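PDB 3SS6: acetyl-CoA acetyltransferase from Bacillus anthracis, which probably catalyses the reversible interconversion of two acetyl-CoA molecules with acetoacetyl-CoA and free coenzyme A, as thiolases of this family do. Local coordinates for residues Ala312-Ile317 with His365-Arg370; Trp307-Ala312 with Lys374-Leu379; Ala275-Tyr280 with Leu389-Leu394; Gly279-Gly284 with Ala295-Lys300. One frame throughout, in Å; residues are numbered along the deposited sequence. Where two conformers were deposited one is given.

Contact 1: residues Ala312-Ile317 with His365-Arg370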
loop_
_atom_site.group_PDB
_atom_site.type_symbol
_atom_site.label_atom_id
_atom_site.label_comp_id
_atom_site.label_asym_id
_atom_site.label_seq_id
_atom_site.Cartn_x
_atom_site.Cartn_y
_atom_site.Cartn_z
ATOM N N ALA A 312 5.427 -49.912 13.580
ATOM C CA ALA A 312 4.379 -48.932 13.312
ATOM C C ALA A 312 3.314 -49.557 12.419
ATOM O O ALA A 312 3.633 -50.185 11.404
ATOM C CB ALA A 312 4.951 -47.674 12.672
ATOM N N ASP A 313 2.053 -49.407 12.808
ATOM C CA ASP A 313 0.945 -49.937 12.020
ATOM C C ASP A 313 0.531 -48.994 10.892
ATOM O O ASP A 313 0.191 -49.442 9.791
ATOM C CB ASP A 313 -0.248 -50.241 12.923
ATOM C CG ASP A 313 0.038 -51.362 13.899
ATOM O OD1 ASP A 313 0.485 -52.442 13.448
ATOM O OD2 ASP A 313 -0.176 -51.166 15.115
ATOM N N LEU A 314 0.547 -47.693 11.181
ATOM C CA LEU A 314 0.254 -46.669 10.186
ATOM C C LEU A 314 1.173 -45.478 10.371
ATOM O O LEU A 314 1.575 -45.164 11.492
ATOM C CB LEU A 314 -1.182 -46.173 10.321
ATOM C CG LEU A 314 -2.304 -47.146 9.945
ATOM C CD1 LEU A 314 -3.642 -46.467 10.189
ATOM C CD2 LEU A 314 -2.200 -47.607 8.488
ATOM N N LEU A 315 1.484 -44.805 9.270
ATOM C CA LEU A 315 2.236 -43.561 9.329
ATOM C C LEU A 315 1.526 -42.476 8.528
ATOM O O LEU A 315 0.932 -42.741 7.474
ATOM C CB LEU A 315 3.668 -43.738 8.791
ATOM C CG LEU A 315 4.622 -44.734 9.464
ATOM C CD1 LEU A 315 4.430 -46.133 8.896
ATOM C CD2 LEU A 315 6.078 -44.291 9.287
ATOM N N GLU A 316 1.616 -41.252 9.034
ATOM C CA GLU A 316 1.269 -40.059 8.273
ATOM C C GLU A 316 2.557 -39.275 8.117
ATOM O O GLU A 316 3.147 -38.857 9.105
ATOM C CB GLU A 316 0.262 -39.195 9.031
ATOM C CG GLU A 316 -1.170 -39.724 9.011
ATOM C CD GLU A 316 -1.870 -39.456 7.695
ATOM O OE1 GLU A 316 -1.746 -38.329 7.174
ATOM O OE2 GLU A 316 -2.542 -40.375 7.179
ATOM N N ILE A 317 3.011 -39.130 6.878
ATOM C CA ILE A 317 4.183 -38.319 6.540
ATOM C C ILE A 317 3.693 -37.230 5.604
ATOM O O ILE A 317 3.376 -37.527 4.450
ATOM C CB ILE A 317 5.240 -39.139 5.758
ATOM C CG1 ILE A 317 5.606 -40.433 6.496
ATOM C CG2 ILE A 317 6.484 -38.287 5.489
ATOM C CD1 ILE A 317 6.259 -40.204 7.840
ATOM N N HIS A 365 -7.848 -41.336 14.066
ATOM C CA HIS A 365 -9.112 -41.897 13.627
ATOM C C HIS A 365 -8.942 -43.106 12.720
ATOM O O HIS A 365 -9.743 -44.038 12.789
ATOM C CB HIS A 365 -9.974 -40.815 12.970
ATOM C CG HIS A 365 -10.542 -39.844 13.957
ATOM N ND1 HIS A 365 -11.681 -40.109 14.685
ATOM C CD2 HIS A 365 -10.108 -38.628 14.366
ATOM C CE1 HIS A 365 -11.934 -39.090 15.489
ATOM N NE2 HIS A 365 -10.993 -38.180 15.316
ATOM N N GLU A 366 -7.906 -43.099 11.882
ATOM C CA GLU A 366 -7.697 -44.228 10.971
ATOM C C GLU A 366 -7.150 -45.453 11.709
ATOM O O GLU A 366 -7.537 -46.578 11.410
ATOM C CB GLU A 366 -6.810 -43.822 9.777
ATOM C CG GLU A 366 -6.572 -44.925 8.714
ATOM C CD GLU A 366 -7.834 -45.364 7.954
ATOM O OE1 GLU A 366 -8.902 -44.737 8.101
ATOM O OE2 GLU A 366 -7.745 -46.349 7.192
ATOM N N LEU A 367 -6.253 -45.247 12.670
ATOM C CA LEU A 367 -5.830 -46.358 13.525
ATOM C C LEU A 367 -7.060 -47.009 14.153
ATOM O O LEU A 367 -7.216 -48.232 14.125
ATOM C CB LEU A 367 -4.880 -45.876 14.623
ATOM C CG LEU A 367 -3.434 -45.548 14.231
ATOM C CD1 LEU A 367 -2.749 -44.816 15.373
ATOM C CD2 LEU A 367 -2.661 -46.827 13.864
ATOM N N LYS A 368 -7.941 -46.186 14.709
ATOM C CA LYS A 368 -9.131 -46.722 15.374
ATOM C C LYS A 368 -10.057 -47.453 14.404
ATOM O O LYS A 368 -10.570 -48.533 14.716
ATOM C CB LYS A 368 -9.877 -45.615 16.120
ATOM C CG LYS A 368 -9.146 -45.155 17.384
ATOM C CD LYS A 368 -10.007 -44.227 18.230
ATOM C CE LYS A 368 -11.300 -44.911 18.675
ATOM N NZ LYS A 368 -11.039 -46.058 19.602
ATOM N N ARG A 369 -10.260 -46.875 13.225
ATOM C CA ARG A 369 -11.108 -47.494 12.210
ATOM C C ARG A 369 -10.590 -48.875 11.806
ATOM O O ARG A 369 -11.375 -49.819 11.635
ATOM C CB ARG A 369 -11.232 -46.585 10.974
ATOM C CG ARG A 369 -12.305 -47.050 9.987
ATOM C CD ARG A 369 -12.243 -46.278 8.667
ATOM N NE ARG A 369 -11.082 -46.656 7.869
ATOM C CZ ARG A 369 -10.992 -47.773 7.143
ATOM N NH1 ARG A 369 -11.997 -48.643 7.107
ATOM N NH2 ARG A 369 -9.889 -48.019 6.448
ATOM N N ARG A 370 -9.273 -48.995 11.662
ATOM C CA ARG A 370 -8.651 -50.268 11.278
ATOM C C ARG A 370 -8.407 -51.212 12.461
ATOM O O ARG A 370 -8.012 -52.371 12.270
ATOM C CB ARG A 370 -7.328 -50.025 10.550
ATOM C CG ARG A 370 -7.469 -49.330 9.212
ATOM C CD ARG A 370 -6.130 -49.219 8.501
ATOM N NE ARG A 370 -6.274 -48.589 7.194
ATOM C CZ ARG A 370 -5.677 -49.014 6.087
ATOM N NH1 ARG A 370 -4.886 -50.082 6.128
ATOM N NH2 ARG A 370 -5.877 -48.374 4.940
#

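Contact 2: residues Trp307-Ala312 with Lys374-Leu379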
loop_
_atom_site.group_PDB
_atom_site.type_symbol
_atom_site.label_atom_id
_atom_site.label_comp_id
_atom_site.label_asym_id
_atom_site.label_seq_id
_atom_site.Cartn_x
_atom_site.Cartn_y
_atom_site.Cartn_z
ATOM N N TRP A 307 10.806 -48.558 19.499
ATOM C CA TRP A 307 10.072 -49.221 18.430
ATOM C C TRP A 307 11.017 -49.470 17.270
ATOM O O TRP A 307 11.957 -48.704 17.045
ATOM C CB TRP A 307 8.951 -48.341 17.884
ATOM C CG TRP A 307 7.766 -48.125 18.752
ATOM C CD1 TRP A 307 7.560 -48.593 20.020
ATOM C CD2 TRP A 307 6.597 -47.371 18.406
ATOM N NE1 TRP A 307 6.332 -48.172 20.482
ATOM C CE2 TRP A 307 5.724 -47.421 19.509
ATOM C CE3 TRP A 307 6.205 -46.657 17.264
ATOM C CZ2 TRP A 307 4.487 -46.784 19.509
ATOM C CZ3 TRP A 307 4.973 -46.016 17.271
ATOM C CH2 TRP A 307 4.135 -46.082 18.386
ATOM N N SER A 308 10.750 -50.530 16.518
ATOM C CA SER A 308 11.327 -50.660 15.196
ATOM C C SER A 308 10.376 -49.919 14.269
ATOM O O SER A 308 9.203 -49.728 14.588
ATOM C CB SER A 308 11.419 -52.123 14.779
ATOM O OG SER A 308 10.129 -52.650 14.516
ATOM N N LEU A 309 10.879 -49.491 13.122
ATOM C CA LEU A 309 10.023 -48.842 12.144
ATOM C C LEU A 309 8.899 -49.808 11.762
ATOM O O LEU A 309 7.746 -49.405 11.579
ATOM C CB LEU A 309 10.849 -48.445 10.924
ATOM C CG LEU A 309 10.133 -47.763 9.767
ATOM C CD1 LEU A 309 9.480 -46.453 10.211
ATOM C CD2 LEU A 309 11.122 -47.528 8.634
ATOM N N GLU A 310 9.248 -51.087 11.676
ATOM C CA GLU A 310 8.315 -52.143 11.293
ATOM C C GLU A 310 7.147 -52.293 12.270
ATOM O O GLU A 310 6.067 -52.750 11.887
ATOM C CB GLU A 310 9.060 -53.478 11.161
ATOM C CG GLU A 310 10.043 -53.544 9.991
ATOM C CD GLU A 310 11.110 -52.452 10.029
ATOM O OE1 GLU A 310 11.756 -52.263 11.087
ATOM O OE2 GLU A 310 11.299 -51.780 8.990
ATOM N N ASP A 311 7.365 -51.915 13.528
ATOM C CA ASP A 311 6.311 -51.982 14.543
ATOM C C ASP A 311 5.154 -51.017 14.267
ATOM O O ASP A 311 4.027 -51.264 14.695
ATOM C CB ASP A 311 6.869 -51.692 15.942
ATOM C CG ASP A 311 7.832 -52.763 16.429
ATOM O OD1 ASP A 311 7.837 -53.876 15.870
ATOM O OD2 ASP A 311 8.585 -52.479 17.381
ATOM N N ALA A 312 5.427 -49.912 13.580
ATOM C CA ALA A 312 4.379 -48.932 13.312
ATOM C C ALA A 312 3.314 -49.557 12.419
ATOM O O ALA A 312 3.633 -50.185 11.404
ATOM C CB ALA A 312 4.951 -47.674 12.672
ATOM N N LYS A 374 -0.273 -48.801 16.738
ATOM C CA LYS A 374 0.892 -47.909 16.712
ATOM C C LYS A 374 0.955 -46.978 15.507
ATOM O O LYS A 374 0.899 -47.427 14.360
ATOM C CB LYS A 374 2.186 -48.731 16.805
ATOM C CG LYS A 374 2.346 -49.483 18.122
ATOM C CD LYS A 374 3.715 -50.124 18.227
ATOM C CE LYS A 374 3.908 -50.804 19.585
ATOM N NZ LYS A 374 2.992 -51.963 19.756
ATOM N N GLY A 375 1.093 -45.682 15.776
ATOM C CA GLY A 375 1.108 -44.668 14.730
ATOM C C GLY A 375 2.304 -43.739 14.833
ATOM O O GLY A 375 2.768 -43.423 15.926
ATOM N N ILE A 376 2.810 -43.317 13.678
ATOM C CA ILE A 376 3.829 -42.273 13.624
ATOM C C ILE A 376 3.317 -41.168 12.724
ATOM O O ILE A 376 2.891 -41.437 11.599
ATOM C CB ILE A 376 5.141 -42.800 13.022
ATOM C CG1 ILE A 376 5.694 -43.948 13.869
ATOM C CG2 ILE A 376 6.159 -41.676 12.916
ATOM C CD1 ILE A 376 6.935 -44.626 13.251
ATOM N N ALA A 377 3.358 -39.928 13.213
ATOM C CA ALA A 377 3.043 -38.779 12.375
ATOM C C ALA A 377 4.293 -37.905 12.303
ATOM O O ALA A 377 4.910 -37.607 13.323
ATOM C CB ALA A 377 1.872 -37.992 12.941
ATOM N N SER A 378 4.665 -37.483 11.103
ATOM C CA SER A 378 5.910 -36.740 10.956
ATOM C C SER A 378 5.861 -35.826 9.753
ATOM O O SER A 378 5.203 -36.129 8.763
ATOM C CB SER A 378 7.082 -37.723 10.809
ATOM O OG SER A 378 8.328 -37.047 10.728
ATOM N N LEU A 379 6.565 -34.705 9.834
ATOM C CA LEU A 379 6.592 -33.808 8.685
ATOM C C LEU A 379 7.834 -32.950 8.626
ATOM O O LEU A 379 8.460 -32.705 9.649
ATOM C CB LEU A 379 5.314 -32.961 8.628
ATOM C CG LEU A 379 5.054 -31.827 9.615
ATOM C CD1 LEU A 379 3.698 -31.235 9.273
ATOM C CD2 LEU A 379 5.076 -32.320 11.055
#

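Contact 3: residues Ala275-Tyr280 with Leu389-Leu394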
loop_
_atom_site.group_PDB
_atom_site.type_symbol
_atom_site.label_atom_id
_atom_site.label_comp_id
_atom_site.label_asym_id
_atom_site.label_seq_id
_atom_site.Cartn_x
_atom_site.Cartn_y
_atom_site.Cartn_z
ATOM N N ALA A 275 -6.395 -42.215 22.396
ATOM C CA ALA A 275 -4.993 -42.534 22.158
ATOM C C ALA A 275 -4.102 -41.989 23.264
ATOM O O ALA A 275 -4.517 -41.121 24.030
ATOM C CB ALA A 275 -4.554 -41.944 20.810
ATOM N N ARG A 276 -2.874 -42.502 23.332
ATOM C CA ARG A 276 -1.854 -41.946 24.214
ATOM C C ARG A 276 -0.661 -41.479 23.393
ATOM O O ARG A 276 -0.402 -41.983 22.294
ATOM C CB ARG A 276 -1.400 -42.974 25.257
ATOM C CG ARG A 276 -0.583 -44.135 24.675
ATOM C CD ARG A 276 0.029 -45.028 25.777
ATOM N NE ARG A 276 -0.998 -45.727 26.549
ATOM C CZ ARG A 276 -1.452 -45.327 27.733
ATOM N NH1 ARG A 276 -0.968 -44.229 28.307
ATOM N NH2 ARG A 276 -2.388 -46.033 28.352
ATOM N N ILE A 277 0.060 -40.499 23.918
ATOM C CA ILE A 277 1.315 -40.099 23.301
ATOM C C ILE A 277 2.443 -40.886 23.960
ATOM O O ILE A 277 2.576 -40.883 25.189
ATOM C CB ILE A 277 1.548 -38.582 23.436
ATOM C CG1 ILE A 277 0.531 -37.826 22.580
ATOM C CG2 ILE A 277 2.964 -38.227 22.974
ATOM C CD1 ILE A 277 0.485 -36.311 22.814
ATOM N N VAL A 278 3.244 -41.591 23.163
ATOM C CA VAL A 278 4.372 -42.316 23.749
ATOM C C VAL A 278 5.736 -41.658 23.543
ATOM O O VAL A 278 6.694 -42.020 24.221
ATOM C CB VAL A 278 4.427 -43.797 23.311
ATOM C CG1 VAL A 278 3.178 -44.544 23.797
ATOM C CG2 VAL A 278 4.579 -43.913 21.820
ATOM N N GLY A 279 5.825 -40.696 22.624
ATOM C CA GLY A 279 7.080 -39.993 22.399
ATOM C C GLY A 279 6.999 -38.970 21.286
ATOM O O GLY A 279 6.029 -38.925 20.545
ATOM N N TYR A 280 8.022 -38.129 21.189
ATOM C CA TYR A 280 8.120 -37.155 20.110
ATOM C C TYR A 280 9.567 -36.760 19.945
ATOM O O TYR A 280 10.362 -36.891 20.885
ATOM C CB TYR A 280 7.240 -35.912 20.372
ATOM C CG TYR A 280 7.296 -35.418 21.802
ATOM C CD1 TYR A 280 8.303 -34.556 22.227
ATOM C CD2 TYR A 280 6.350 -35.831 22.735
ATOM C CE1 TYR A 280 8.357 -34.121 23.537
ATOM C CE2 TYR A 280 6.398 -35.399 24.043
ATOM C CZ TYR A 280 7.406 -34.538 24.440
ATOM O OH TYR A 280 7.480 -34.104 25.746
ATOM N N LEU A 389 5.907 -37.598 15.905
ATOM C CA LEU A 389 5.056 -37.845 17.056
ATOM C C LEU A 389 4.656 -39.316 17.044
ATOM O O LEU A 389 4.263 -39.851 16.007
ATOM C CB LEU A 389 3.809 -36.951 16.965
ATOM C CG LEU A 389 2.817 -37.054 18.122
ATOM C CD1 LEU A 389 3.468 -36.647 19.434
ATOM C CD2 LEU A 389 1.600 -36.181 17.827
ATOM N N PHE A 390 4.779 -39.972 18.195
ATOM C CA PHE A 390 4.563 -41.417 18.298
ATOM C C PHE A 390 3.376 -41.658 19.211
ATOM O O PHE A 390 3.372 -41.203 20.354
ATOM C CB PHE A 390 5.823 -42.094 18.844
ATOM C CG PHE A 390 7.016 -41.912 17.958
ATOM C CD1 PHE A 390 7.415 -42.918 17.092
ATOM C CD2 PHE A 390 7.707 -40.705 17.953
ATOM C CE1 PHE A 390 8.510 -42.734 16.247
ATOM C CE2 PHE A 390 8.796 -40.507 17.111
ATOM C CZ PHE A 390 9.205 -41.523 16.264
ATOM N N ILE A 391 2.357 -42.337 18.695
ATOM C CA ILE A 391 1.127 -42.527 19.455
ATOM C C ILE A 391 0.659 -43.979 19.448
ATOM O O ILE A 391 1.050 -44.774 18.584
ATOM C CB ILE A 391 -0.019 -41.644 18.927
ATOM C CG1 ILE A 391 -0.404 -42.058 17.510
ATOM C CG2 ILE A 391 0.360 -40.161 18.968
ATOM C CD1 ILE A 391 -1.702 -41.421 17.044
ATOM N N GLU A 392 -0.157 -44.324 20.438
ATOM C CA GLU A 392 -0.814 -45.633 20.460
ATOM C C GLU A 392 -2.304 -45.409 20.628
ATOM O O GLU A 392 -2.733 -44.772 21.587
ATOM C CB GLU A 392 -0.275 -46.508 21.602
ATOM C CG GLU A 392 1.182 -46.911 21.394
ATOM C CD GLU A 392 1.780 -47.691 22.553
ATOM O OE1 GLU A 392 1.187 -47.721 23.653
ATOM O OE2 GLU A 392 2.863 -48.279 22.354
ATOM N N ALA A 393 -3.092 -45.929 19.695
ATOM C CA ALA A 393 -4.540 -45.879 19.834
ATOM C C ALA A 393 -4.957 -46.794 20.980
ATOM O O ALA A 393 -4.371 -47.865 21.187
ATOM C CB ALA A 393 -5.218 -46.306 18.539
ATOM N N LEU A 394 -5.971 -46.379 21.727
ATOM C CA LEU A 394 -6.405 -47.174 22.869
ATOM C C LEU A 394 -7.614 -48.029 22.515
ATOM O O LEU A 394 -8.404 -47.676 21.642
ATOM C CB LEU A 394 -6.690 -46.278 24.075
ATOM C CG LEU A 394 -5.451 -45.513 24.558
ATOM C CD1 LEU A 394 -5.758 -44.637 25.770
ATOM C CD2 LEU A 394 -4.322 -46.488 24.876
ATOM O OXT LEU A 394 -7.805 -49.100 23.092
HETATM O O HOH W 1 -1.218 -48.023 24.843
#

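Contact 4: residues Gly279-Gly284 with Ala295-Lys300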
loop_
_atom_site.group_PDB
_atom_site.type_symbol
_atom_site.label_atom_id
_atom_site.label_comp_id
_atom_site.label_asym_id
_atom_site.label_seq_id
_atom_site.Cartn_x
_atom_site.Cartn_y
_atom_site.Cartn_z
ATOM N N GLY A 279 5.825 -40.696 22.624
ATOM C CA GLY A 279 7.080 -39.993 22.399
ATOM C C GLY A 279 6.999 -38.970 21.286
ATOM O O GLY A 279 6.029 -38.925 20.545
ATOM N N TYR A 280 8.022 -38.129 21.189
ATOM C CA TYR A 280 8.120 -37.155 20.110
ATOM C C TYR A 280 9.567 -36.760 19.945
ATOM O O TYR A 280 10.362 -36.891 20.885
ATOM C CB TYR A 280 7.240 -35.912 20.372
ATOM C CG TYR A 280 7.296 -35.418 21.802
ATOM C CD1 TYR A 280 8.303 -34.556 22.227
ATOM C CD2 TYR A 280 6.350 -35.831 22.735
ATOM C CE1 TYR A 280 8.357 -34.121 23.537
ATOM C CE2 TYR A 280 6.398 -35.399 24.043
ATOM C CZ TYR A 280 7.406 -34.538 24.440
ATOM O OH TYR A 280 7.480 -34.104 25.746
ATOM N N SER A 281 9.925 -36.289 18.752
ATOM C CA SER A 281 11.313 -35.965 18.470
ATOM C C SER A 281 11.441 -34.847 17.438
ATOM O O SER A 281 10.544 -34.630 16.622
ATOM C CB SER A 281 12.039 -37.211 17.973
ATOM O OG SER A 281 11.362 -37.737 16.850
ATOM N N VAL A 282 12.573 -34.150 17.491
ATOM C CA VAL A 282 12.850 -33.019 16.603
ATOM C C VAL A 282 14.291 -33.133 16.108
ATOM O O VAL A 282 15.207 -33.365 16.901
ATOM C CB VAL A 282 12.689 -31.676 17.358
ATOM C CG1 VAL A 282 13.061 -30.504 16.464
ATOM C CG2 VAL A 282 11.262 -31.519 17.875
ATOM N N ALA A 283 14.499 -32.970 14.804
ATOM C CA ALA A 283 15.853 -33.058 14.248
ATOM C C ALA A 283 16.115 -31.918 13.269
ATOM O O ALA A 283 15.246 -31.561 12.477
ATOM C CB ALA A 283 16.055 -34.415 13.559
ATOM N N GLY A 284 17.300 -31.327 13.343
ATOM C CA GLY A 284 17.664 -30.269 12.414
ATOM C C GLY A 284 18.519 -30.745 11.253
ATOM O O GLY A 284 19.470 -31.507 11.436
ATOM N N ALA A 295 13.253 -38.069 8.189
ATOM C CA ALA A 295 14.105 -39.255 8.332
ATOM C C ALA A 295 14.860 -39.275 9.671
ATOM O O ALA A 295 14.681 -40.195 10.478
ATOM C CB ALA A 295 15.063 -39.399 7.138
ATOM N N PRO A 296 15.704 -38.260 9.925
ATOM C CA PRO A 296 16.377 -38.261 11.229
ATOM C C PRO A 296 15.414 -38.088 12.412
ATOM O O PRO A 296 15.712 -38.602 13.489
ATOM C CB PRO A 296 17.340 -37.067 11.136
ATOM C CG PRO A 296 16.780 -36.203 10.057
ATOM C CD PRO A 296 16.158 -37.148 9.068
ATOM N N ALA A 297 14.303 -37.377 12.226
ATOM C CA ALA A 297 13.343 -37.203 13.318
ATOM C C ALA A 297 12.722 -38.539 13.694
ATOM O O ALA A 297 12.617 -38.881 14.872
ATOM C CB ALA A 297 12.258 -36.196 12.939
ATOM N N ILE A 298 12.334 -39.306 12.683
ATOM C CA ILE A 298 11.748 -40.621 12.937
ATOM C C ILE A 298 12.778 -41.572 13.547
ATOM O O ILE A 298 12.489 -42.255 14.531
ATOM C CB ILE A 298 11.092 -41.206 11.673
ATOM C CG1 ILE A 298 9.821 -40.409 11.342
ATOM C CG2 ILE A 298 10.768 -42.700 11.860
ATOM C CD1 ILE A 298 9.198 -40.759 10.000
ATOM N N ARG A 299 13.986 -41.604 12.992
ATOM C CA ARG A 299 15.018 -42.489 13.531
ATOM C C ARG A 299 15.307 -42.160 14.988
ATOM O O ARG A 299 15.381 -43.058 15.826
ATOM C CB ARG A 299 16.293 -42.432 12.686
ATOM C CG ARG A 299 16.109 -43.020 11.293
ATOM C CD ARG A 299 17.409 -43.071 10.503
ATOM N NE ARG A 299 17.304 -44.002 9.379
ATOM C CZ ARG A 299 17.606 -43.703 8.118
ATOM N NH1 ARG A 299 18.042 -42.493 7.799
ATOM N NH2 ARG A 299 17.477 -44.624 7.173
ATOM N N LYS A 300 15.447 -40.869 15.281
ATOM C CA LYS A 300 15.732 -40.397 16.636
ATOM C C LYS A 300 14.625 -40.819 17.599
ATOM O O LYS A 300 14.891 -41.328 18.701
ATOM C CB LYS A 300 15.873 -38.869 16.621
ATOM C CG LYS A 300 16.264 -38.220 17.940
ATOM C CD LYS A 300 16.474 -36.720 17.735
ATOM C CE LYS A 300 16.867 -36.002 19.017
ATOM N NZ LYS A 300 17.114 -34.554 18.759
HETATM O O HOH W 2 14.158 -34.501 20.205
#

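Contact 1: residues Ala312-Ile317 with His365-Arg370
Carboxylate oxygen OE2 of E366, a residue whose CG also packs on L314, is gripped by the two arginines that close the helical segment. R370 NE meets E366 OE2 at 2.7 Å on its anti side, while R369 NH2 takes the same E366 OE2 from the syn side at 2.8 Å. R369 holds the glutamate side-on, because its NE binds the other oxygen, E366 OE1, at 2.9 Å. Both guanidinium groups turn an edge to the carboxylate. Three bonds from two directions fix its rotation and probably favour its charged form.

Beneath this salt-bridge network the contact with the strand is apolar, and one methyl does most of the work. With CG beside the backbone N (chi1 -69°) and CD1 extended beyond it, L314 drives CD1 against the helix. There L314 CD1 lies 3.6 Å from E366 CG, the two side chains crossing at about a right angle. L367 runs past L314 in the opposite direction, bringing its CD2 to 3.8 Å from L314 CD1. L314 CD1 also rests 4.1 Å from R370 CD, and L314 CD2 sits over one face of the R370 guanidinium. D313 adds only its CB, near L367 CD2; its carboxylate instead accepts backbone N-H groups of E373 and K374.

Strand 314-317, outermost in the main sheet within this chain, and the 365-370 end of helix 352-370 run nearly antiparallel, as in a beta-alpha-beta crossover. The helix leads into strand 374-381, the parallel neighbour of 314-317, and L367 reaches on to I391 and A393 of strand 385-393.

Contact 2: residues Trp307-Ala312 with Lys374-Leu379
W307 and K374 meet in a CH-pi contact that dominates this junction of loop and strand. The lysine chain lies across one face of the indole, with its CD 3.8 Å from the centroid of the W307 six-membered ring and 20° off the ring normal. K374 CB starts below W307 CH2 at 3.6 Å, and K374 CE finishes near W307 NE1 at 3.7 Å, so the methylenes span the ring from its benzo to its pyrrole side. Only at chi4 (66°) does the chain bend, carrying NZ to a place where any cation-pi attraction is long and weak at most. The edge of the same indole meets the strand too: W307 CZ3 comes 3.7 Å from the carbonyl oxygen of G375 and touches CG1 of I376.

Apolar packing continues beyond the ring. I376 CD1 lies 3.7 Å from A312 CB, with L309 CD1 more loosely placed at 4.4 Å from I376 CD1.

Polar bonds serve chiefly to shape the loop. S308 N donates to D311 OD2 at 3.0 Å, approaching from above the carboxylate plane, and D311 N returns a weak bond to S308 OG. This reciprocal tie, with a backbone bond from D311 N to S308 O, makes a compact turn that sets the D311 carbonyl and CB against the lysine CD.

The loop joins helix 294-305 to strand 314-317. W307 and L309 both pack back on L302 of that helix, while strand 374-381 lies between 314-317 and 385-393, whose E392 also touches W307 and K374.

Contact 3: residues Ala275-Tyr280 with Leu389-Leu394
A classic beta bulge packs V278 and G279 of strand 275-280 opposite the single residue F390 in an otherwise regular antiparallel pairing. This is the tightly packed part of the contact. F390 O accepts V278 N at 2.8 Å and, weakly, G279 N at 3.4 Å; F390 N donates to G279 O. One extra residue on strand 275-280 thus shifts the register, and V278 turns its side chain over the neighbouring strand: V278 CG2 stands 3.3 Å from F390 O, and V278 CG1 lies 3.7 Å from E392 CD, the two side chains crossing at about a right angle. The edge of the F390 ring is directed at G279 O. On the other face L389 CD1 reaches I277 CG2 at 3.9 Å, and it touches Y280 CB as well.

Towards the chain terminus the grip becomes looser and wetter. The backbones of R276 and E392 still exchange two hydrogen bonds, but their side chains stop short of a salt bridge, with guanidinium and carboxylate planes 88° apart. A water joins them, accepting from R276 NE at 2.9 Å and donating to E392 OE1 at 2.7 Å. The outer guanidinium nitrogen R276 NH2 is engaged by E263 in a salt bridge. Exposed L394, the last residue, lays its CG against A275 CA and its CD2 near R276 NE.

I277, Y280, L389 and I391 point to the face covered by helices 93-107 and 352-370, where Y280 also packs on V109 of the second subunit. On the face of F390 and E392, E392 lies against W307, which V278 also touches, and F390 against I376 of strand 374-381.

Contact 4: residues Gly279-Gly284 with Ala295-Lys300
A283 and S281 carry this strand-to-helix packing, one face of a beta-alpha unit in the three-layer alpha-beta-alpha sandwich of thiolases. Strand 279-284 and helix 295-300 run at 141° to each other, with axes only 6.8 Å apart, an approach in keeping with the small residues between them.

Both S281 and A283 point their CB atoms at the helix, as alternate residues of a strand can. A283 CB faces the start of the segment, 3.8 Å from P296 CB and 4.2 Å from A297 CB. V282, between them, points the opposite way, to M99 of helix 93-107 and T83 of the second subunit, so its part in this contact is played by its backbone.

K300 supplies the long reach. Its chain leaves with CG anti to the backbone N (chi1 -176°) and stays extended to the end, passing S281 CB on its way to the strand. The ammonium then meets V282 O at 2.9 Å, nearly along the C=O axis. A water accepts from V282 N and, in a weak bond, from K300 NZ, so the peptide on the N side of V282 is linked to the lysine only loosely, through water, while that on the C side is bonded directly.

S281 makes the closest approach of all. With OG placed between the backbone N and the carbonyl carbon (chi1 56°), the hydroxyl donates a short bond from above the carbonyl plane of A297, S281 OG to A297 O at 2.6 Å.

All four contacts belong to the C-terminal thiolase region and reach one mixed sheet, in which strands 275-284, 385-393, 374-381 and 314-317 follow side by side. Contacts 3 and 4 share G279 and Y280 on strand 275-284, their centres about 14 Å apart; contact 4 closes locally. Contact 1 is nested within contact 2, and contact 2 within contact 3, so the chain's last strand closes the series. Centres of contacts 1 and 2 lie about 9 Å apart, sharing A312, and those of 2 and 3 about 10 Å. Helices 352-370 and 294-305 cover opposite faces, so that these four strands form the layer between the two helices in the C-terminal half.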